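Local coordinates for FAD dependent oxidoreductase domain-containing protein (Deinococcus radiodurans R1, PDB 3C4N) that binds ADP and is probably an FAD-dependent oxidoreductase, although its substrate and reaction remain uncharacterised, at residues Ala36-Val41 with Pro60-Leu65. Numbering follows the deposited sequence.
Sequences AFDIVV and PGRSLL
F37 lays one face of its ring over L65, whose CG stands 3.9 Å from the ring centroid and 13° off the ring normal, a CH-pi contact; L65 CB lies over the same face, 3.8 Å from F37 CD2. F37 CG is anti to its own carbonyl carbon, beside the backbone N (chi1 -60°), which sets the ring against L65. Losing the ring, as with an alanine here, would probably uncover this flank of L65 and leave the leucine freer to turn. Beside the ring, where the chain bends at D38, polar groups take over: D38 N donates to S63 OG at 3.1 Å, nearly straight at 162°, while S63 N returns a weak bond to D38 OD2. R62 CD lies 3.3 Å from that same D38 OD2, but R62 NE stays 4.1 Å away, too far for a salt bridge. Beyond the bend a parallel ladder begins: I39 N bonds S63 O, L65 N bonds I39 O, and V41 N meets L65 O at 2.9 Å. On the face opposite L65, L64 CD1 rests against both I39 CG2 and V41 CG2, and helix 46-58 covers this group through A52 and L55. The two strands and that helix make a beta-alpha-beta crossover, consistent with the first unit of a Rossmann-type domain. Chemically, one firm and one weak D38-S63 bond fix the bend where the ladder starts, and apolar contacts hold both its faces.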
# COMPACT_ATOMS: atom_id res chain seq x y z
N ALA A 36 11.04 6.02 -14.47
CA ALA A 36 11.76 6.89 -13.55
C ALA A 36 10.85 7.71 -12.64
O ALA A 36 9.70 7.98 -12.97
CB ALA A 36 12.67 7.82 -14.34
N PHE A 37 11.39 8.10 -11.48
CA PHE A 37 10.66 8.90 -10.50
C PHE A 37 11.52 10.08 -10.05
O PHE A 37 12.75 10.01 -10.09
CB PHE A 37 10.29 8.05 -9.28
CG PHE A 37 9.42 6.88 -9.60
CD1 PHE A 37 9.97 5.74 -10.17
CD2 PHE A 37 8.05 6.94 -9.40
CE1 PHE A 37 9.16 4.67 -10.54
CE2 PHE A 37 7.24 5.87 -9.76
CZ PHE A 37 7.79 4.74 -10.33
N ASP A 38 10.90 11.16 -9.62
CA ASP A 38 11.69 12.29 -9.18
C ASP A 38 12.32 11.97 -7.83
O ASP A 38 13.47 12.33 -7.57
CB ASP A 38 10.83 13.55 -9.06
CG ASP A 38 10.30 14.02 -10.40
OD1 ASP A 38 11.03 13.86 -11.41
OD2 ASP A 38 9.18 14.56 -10.44
N ILE A 39 11.57 11.27 -6.99
CA ILE A 39 12.03 10.94 -5.66
C ILE A 39 11.76 9.51 -5.28
O ILE A 39 10.66 9.02 -5.46
CB ILE A 39 11.33 11.82 -4.63
CG1 ILE A 39 11.57 13.29 -4.92
CG2 ILE A 39 11.82 11.48 -3.24
CD1 ILE A 39 10.66 14.20 -4.11
N VAL A 40 12.77 8.82 -4.76
CA VAL A 40 12.55 7.44 -4.32
C VAL A 40 12.92 7.34 -2.83
O VAL A 40 14.03 7.68 -2.42
CB VAL A 40 13.38 6.43 -5.18
CG1 VAL A 40 13.31 5.04 -4.59
CG2 VAL A 40 12.82 6.40 -6.59
N VAL A 41 11.97 6.89 -2.02
CA VAL A 41 12.22 6.73 -0.60
C VAL A 41 12.30 5.24 -0.27
O VAL A 41 11.35 4.49 -0.52
CB VAL A 41 11.10 7.39 0.26
CG1 VAL A 41 11.36 7.16 1.75
CG2 VAL A 41 11.02 8.88 -0.02
N PRO A 60 4.11 18.15 -4.03
CA PRO A 60 3.09 17.28 -4.63
C PRO A 60 3.28 17.05 -6.13
O PRO A 60 2.81 16.04 -6.67
CB PRO A 60 1.79 17.99 -4.29
CG PRO A 60 2.17 19.43 -4.38
CD PRO A 60 3.54 19.47 -3.70
N GLY A 61 3.97 17.97 -6.79
CA GLY A 61 4.19 17.85 -8.22
C GLY A 61 5.37 16.98 -8.59
O GLY A 61 5.66 16.77 -9.77
N ARG A 62 6.06 16.47 -7.58
CA ARG A 62 7.22 15.62 -7.80
C ARG A 62 6.89 14.17 -7.46
O ARG A 62 6.69 13.83 -6.29
CB ARG A 62 8.39 16.13 -6.94
CG ARG A 62 8.90 17.49 -7.39
CD ARG A 62 9.49 17.37 -8.79
NE ARG A 62 9.22 18.54 -9.63
CZ ARG A 62 9.60 19.78 -9.35
NH1 ARG A 62 9.31 20.77 -10.19
NH2 ARG A 62 10.26 20.04 -8.23
N SER A 63 6.82 13.33 -8.48
CA SER A 63 6.50 11.92 -8.29
C SER A 63 7.46 11.31 -7.26
O SER A 63 8.65 11.64 -7.24
CB SER A 63 6.60 11.16 -9.62
OG SER A 63 7.88 11.29 -10.22
N LEU A 64 6.92 10.45 -6.40
CA LEU A 64 7.69 9.79 -5.35
C LEU A 64 7.30 8.32 -5.24
O LEU A 64 6.12 8.01 -5.26
CB LEU A 64 7.46 10.48 -4.00
CG LEU A 64 8.04 9.81 -2.75
CD1 LEU A 64 8.37 10.89 -1.71
CD2 LEU A 64 7.06 8.78 -2.19
N LEU A 65 8.29 7.44 -5.12
CA LEU A 65 8.03 6.00 -5.00
C LEU A 65 8.52 5.52 -3.63
O LEU A 65 9.68 5.73 -3.28
CB LEU A 65 8.79 5.24 -6.10
CG LEU A 65 8.33 3.85 -6.60
CD1 LEU A 65 9.56 3.03 -6.95
CD2 LEU A 65 7.51 3.13 -5.56